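Local coordinates for cytochrome c-552/4 domain-containing protein (Ignicoccus hospitalis KIN4/I, PDB 4QO5) that is of unknown function but, as a membrane-associated octaheme cytochrome c that binds eight hemes c and calcium, probably transfers electrons, at residues 145-150 / 164-169; 459-462 / 468-471. One frame throughout, in Å; residues are numbered along the deposited sequence.

Interaction 1. Residues 145-150 / 164-169. With HEC (heme c), chain E.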
# COMPACT_ATOMS: atom_id res chain seq x y z
N ALA A 145 7.37 -21.00 15.69
CA ALA A 145 6.08 -20.63 16.28
C ALA A 145 5.19 -19.95 15.25
O ALA A 145 3.95 -19.95 15.38
CB ALA A 145 6.30 -19.71 17.49
N SER A 146 5.80 -19.36 14.23
CA SER A 146 5.06 -18.55 13.28
C SER A 146 4.61 -19.31 12.05
O SER A 146 3.79 -18.82 11.29
CB SER A 146 5.90 -17.35 12.83
OG SER A 146 6.28 -16.54 13.94
N THR A 147 5.15 -20.51 11.84
CA THR A 147 4.96 -21.21 10.57
C THR A 147 4.64 -22.69 10.72
O THR A 147 4.60 -23.42 9.73
CB THR A 147 6.22 -21.11 9.70
OG1 THR A 147 7.32 -21.70 10.41
CG2 THR A 147 6.55 -19.65 9.38
N MET A 148 4.43 -23.14 11.94
CA MET A 148 4.13 -24.54 12.19
C MET A 148 2.98 -24.64 13.17
O MET A 148 2.79 -23.76 14.00
CB MET A 148 5.37 -25.27 12.75
CG MET A 148 6.57 -25.23 11.81
SD MET A 148 8.11 -25.85 12.53
CE MET A 148 7.86 -27.61 12.45
N PHE A 149 2.20 -25.71 13.05
CA PHE A 149 1.13 -25.97 13.99
C PHE A 149 0.88 -27.47 14.00
O PHE A 149 1.37 -28.20 13.14
CB PHE A 149 -0.15 -25.23 13.59
CG PHE A 149 -0.69 -25.64 12.25
CD1 PHE A 149 -1.69 -26.59 12.15
CD2 PHE A 149 -0.17 -25.09 11.08
CE1 PHE A 149 -2.17 -26.98 10.91
CE2 PHE A 149 -0.65 -25.48 9.85
CZ PHE A 149 -1.64 -26.42 9.76
N THR A 150 0.10 -27.93 14.98
CA THR A 150 -0.25 -29.33 15.05
C THR A 150 -1.74 -29.53 14.78
O THR A 150 -2.57 -28.72 15.18
CB THR A 150 0.09 -29.91 16.43
OG1 THR A 150 -0.69 -29.24 17.43
CG2 THR A 150 1.56 -29.72 16.71
N GLU A 164 9.69 -21.89 3.59
CA GLU A 164 10.30 -21.55 2.30
C GLU A 164 9.53 -20.46 1.57
O GLU A 164 10.11 -19.62 0.87
CB GLU A 164 10.43 -22.81 1.42
CG GLU A 164 11.01 -22.50 0.05
CD GLU A 164 11.54 -23.73 -0.65
OE1 GLU A 164 11.24 -23.89 -1.85
OE2 GLU A 164 12.26 -24.54 -0.02
N THR A 165 8.21 -20.46 1.73
CA THR A 165 7.37 -19.48 1.08
C THR A 165 7.26 -18.21 1.92
O THR A 165 6.76 -17.19 1.42
CB THR A 165 5.97 -20.03 0.77
OG1 THR A 165 5.36 -19.23 -0.24
CG2 THR A 165 5.09 -20.03 2.02
N SER A 166 7.72 -18.27 3.17
CA SER A 166 7.66 -17.11 4.07
C SER A 166 9.03 -16.53 4.43
O SER A 166 9.65 -15.86 3.60
CB SER A 166 6.81 -17.40 5.32
OG SER A 166 7.26 -18.52 6.05
N CYS A 167 9.53 -16.82 5.63
CA CYS A 167 10.79 -16.21 6.08
C CYS A 167 11.92 -16.39 5.08
O CYS A 167 12.67 -15.46 4.82
CB CYS A 167 11.29 -16.77 7.40
SG CYS A 167 10.09 -17.30 8.59
N LEU A 168 12.06 -17.60 4.52
CA LEU A 168 13.23 -17.87 3.70
C LEU A 168 13.18 -17.22 2.32
O LEU A 168 14.19 -17.11 1.64
CB LEU A 168 13.49 -19.38 3.60
CG LEU A 168 13.55 -20.02 4.99
CD1 LEU A 168 13.89 -21.49 4.87
CD2 LEU A 168 14.59 -19.31 5.88
N ALA A 169 12.00 -16.75 1.90
CA ALA A 169 11.90 -16.01 0.65
C ALA A 169 12.73 -14.72 0.70
O ALA A 169 13.29 -14.27 -0.31
CB ALA A 169 10.43 -15.68 0.33
FE HEC E . 12.99 -11.30 8.81
CHA HEC E . 15.64 -9.38 10.02
CHB HEC E . 12.97 -12.99 11.79
CHC HEC E . 10.25 -13.10 7.79
CHD HEC E . 12.67 -9.25 6.13
NA HEC E . 14.07 -11.15 10.57
C1A HEC E . 15.18 -10.39 10.82
C2A HEC E . 15.77 -10.84 12.07
C3A HEC E . 15.01 -11.83 12.54
C4A HEC E . 13.93 -12.04 11.61
CMA HEC E . 15.16 -12.65 13.83
CAA HEC E . 17.06 -10.29 12.73
CBA HEC E . 18.14 -11.31 12.37
CGA HEC E . 19.52 -10.90 12.83
O1A HEC E . 20.08 -11.57 13.74
O2A HEC E . 20.06 -9.90 12.29
NB HEC E . 11.89 -12.75 9.62
C1B HEC E . 12.00 -13.30 10.87
C2B HEC E . 11.01 -14.33 11.04
C3B HEC E . 10.22 -14.29 9.96
C4B HEC E . 10.79 -13.36 9.02
CMB HEC E . 10.81 -15.10 12.37
CAB HEC E . 8.94 -15.06 9.58
CBB HEC E . 8.06 -15.70 10.68
NC HEC E . 11.67 -11.20 7.32
C1C HEC E . 10.67 -12.08 6.98
C2C HEC E . 10.28 -11.84 5.60
C3C HEC E . 10.87 -10.67 5.30
C4C HEC E . 11.82 -10.32 6.29
CMC HEC E . 9.05 -12.52 4.96
CAC HEC E . 10.86 -9.72 4.11
CBC HEC E . 9.40 -9.33 3.76
ND HEC E . 14.00 -9.59 8.17
C1D HEC E . 13.66 -8.89 7.02
C2D HEC E . 14.49 -7.72 6.92
C3D HEC E . 15.40 -7.75 8.14
C4D HEC E . 15.03 -8.94 8.86
CMD HEC E . 14.45 -6.66 5.82
CAD HEC E . 16.47 -6.70 8.55
CBD HEC E . 15.71 -5.51 9.13
CGD HEC E . 16.65 -4.52 9.76
O1D HEC E . 16.22 -3.36 9.97
O2D HEC E . 17.81 -4.88 10.06
O HOH W 1 11.38 -9.64 9.82

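Interaction 2. Residues 459-462 / 468-471. With CA (calcium ion), chain J.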
# COMPACT_ATOMS: atom_id res chain seq x y z
N THR A 459 8.20 -22.08 23.08
CA THR A 459 7.19 -21.73 24.08
C THR A 459 7.22 -20.26 24.48
O THR A 459 6.35 -19.80 25.23
CB THR A 459 7.36 -22.58 25.36
OG1 THR A 459 8.61 -22.25 26.00
CG2 THR A 459 7.32 -24.05 25.03
N LEU A 460 8.22 -19.53 24.00
CA LEU A 460 8.29 -18.09 24.24
C LEU A 460 7.31 -17.34 23.36
O LEU A 460 6.93 -16.22 23.69
CB LEU A 460 9.70 -17.57 23.93
CG LEU A 460 10.81 -18.05 24.85
CD1 LEU A 460 12.17 -17.79 24.20
CD2 LEU A 460 10.70 -17.31 26.19
N PHE A 461 6.89 -17.97 22.26
CA PHE A 461 6.25 -17.25 21.17
C PHE A 461 4.98 -17.93 20.66
O PHE A 461 4.46 -17.55 19.62
CB PHE A 461 7.19 -17.15 19.96
CG PHE A 461 8.55 -16.60 20.28
CD1 PHE A 461 8.70 -15.30 20.73
CD2 PHE A 461 9.68 -17.38 20.09
CE1 PHE A 461 9.95 -14.79 21.01
CE2 PHE A 461 10.93 -16.88 20.37
CZ PHE A 461 11.07 -15.59 20.83
N ASP A 462 4.49 -18.93 21.39
CA ASP A 462 3.47 -19.82 20.83
C ASP A 462 2.04 -19.54 21.28
O ASP A 462 1.11 -20.22 20.84
CB ASP A 462 3.83 -21.30 21.07
CG ASP A 462 3.93 -21.66 22.54
OD1 ASP A 462 3.81 -20.76 23.39
OD2 ASP A 462 4.18 -22.85 22.84
N LEU A 468 1.38 -10.85 21.15
CA LEU A 468 1.15 -9.42 21.37
C LEU A 468 2.45 -8.76 21.83
O LEU A 468 2.80 -7.67 21.38
CB LEU A 468 0.05 -9.21 22.41
CG LEU A 468 -1.35 -9.64 21.97
CD1 LEU A 468 -2.36 -9.33 23.08
CD2 LEU A 468 -1.74 -8.93 20.68
N TRP A 469 3.18 -9.44 22.71
CA TRP A 469 4.47 -8.93 23.15
C TRP A 469 5.44 -8.82 21.96
O TRP A 469 6.08 -7.79 21.78
CB TRP A 469 5.03 -9.82 24.24
CG TRP A 469 6.50 -9.64 24.52
CD1 TRP A 469 7.11 -8.54 25.11
CD2 TRP A 469 7.54 -10.58 24.24
NE1 TRP A 469 8.47 -8.77 25.19
CE2 TRP A 469 8.76 -10.00 24.67
CE3 TRP A 469 7.56 -11.86 23.65
CZ2 TRP A 469 9.98 -10.66 24.55
CZ3 TRP A 469 8.78 -12.51 23.54
CH2 TRP A 469 9.98 -11.91 23.98
N VAL A 470 5.52 -9.87 21.15
CA VAL A 470 6.35 -9.84 19.95
C VAL A 470 6.07 -8.61 19.08
O VAL A 470 7.00 -7.90 18.69
CB VAL A 470 6.23 -11.15 19.11
CG1 VAL A 470 6.93 -10.98 17.76
CG2 VAL A 470 6.82 -12.33 19.87
N GLU A 471 4.79 -8.34 18.82
CA GLU A 471 4.42 -7.23 17.96
C GLU A 471 4.86 -5.88 18.52
O GLU A 471 5.18 -4.96 17.76
CB GLU A 471 2.92 -7.23 17.68
CG GLU A 471 2.50 -8.51 16.98
CD GLU A 471 1.03 -8.58 16.66
OE1 GLU A 471 0.31 -7.57 16.85
OE2 GLU A 471 0.59 -9.66 16.21
CA CA J . 4.11 -20.02 25.64
O HOH W 2 3.98 -22.40 25.64

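Interaction 1. Residues 145-150 / 164-169
Thr147 OG1 is gripped twice on helix 137-147, by Val143 O one turn back and by the side-chain amide NE2 of Gln163, while the methyl of the same residue faces the heme c attachment site. That site is the start of a CxxCH motif: Cys167 is its first cysteine and His171, a heme iron ligand, its histidine. With chi1 at 59°, Thr147 holds CG2 opposite its own carbonyl carbon, and the methyl meets Ser166 OG at 3.6 Å and Cys167 SG at 4.3 Å, both by packing. Ser166 OG is hydrogen-bonded to Ser162 O in the preceding helix. Cys167 SG is the thioether link to CAB of the heme, modelled at 2.7 Å, longer than a normal C-S bond. Ser146 adds a second touch to that vinyl-derived arm, its CB lying 3.5 Å from heme CBB, with its OG bonded back to Leu142 O. Thr502 of the second subunit binds Ser146 O, bringing the subunit interface close to the heme attachment. The iron has one further ligand from outside the two segments, consistent with His171, and a water oxygen at a long 2.5 Å from FE.

Interaction 2. Residues 459-462 / 468-471
Phe461 lays the CD1-CE1 side of its ring against Trp469 and Val470, neighbours on helix 464-485, where that helix follows a calcium-binding loop. The loop carries metal ligands just before and just after the hydrophobic residues, so the segment gives calcium Thr459 O and Asp462 OD1 and gives the helix the Phe461 ring. Phe461 contributes the most buried surface: CE1 reaches Trp469 CZ3 at 3.6 Å, and CD1 reaches Val470 CG2 at 3.6 Å. The two aromatic side chains cross obliquely, without stacking, whereas the valine branch meets the phenyl side chain at nearly a right angle. Trp469 extends its indole towards the loop with CG opposite the backbone N (chi1 164°), which brings the six-membered part of the indole to Phe461, while NE1 bonds to Thr438 OG1 on helix 413-447. One face of the phenyl ring is covered from within the loop by Leu460 CB, 3.7 Å above its centre, and the ring also packs on Ile138, Ala141 and Leu142 of helix 137-147. Leu460 O is buried here without any polar partner, and its nearest indole atom, Trp469 CZ3, is 4.1 Å away. Calcium is held by seven oxygens: Thr459 O, Asp462 OD1 and a water, joined by His451 O, one carboxylate oxygen of Glu463 and both of Glu466. The shortest of the three bonds made by loop and water is Thr459 O to calcium, at 2.3 Å.

How the interactions relate
Both contacts are buried, and helix 137-147 joins them: Ser146 and Thr147 face the heme c site in interaction 1, while Phe461 of interaction 2 packs on the same helix, with Phe461 O 3.6 Å from Ala145 CB. Interaction 1 is the smaller, a single methyl set against a hydroxyl and a thioether sulfur beside covalently bound heme. Interaction 2 buries more surface, mostly between the side chains of Phe461, Trp469 and Val470, behind a calcium site built of oxygens. Interaction 2 lies further from the centre of the chain. The second subunit reaches both, and its Tyr499 packs on Ser146 and also hydrogen-bonds Glu471, so the two regions share one neighbour across the interface.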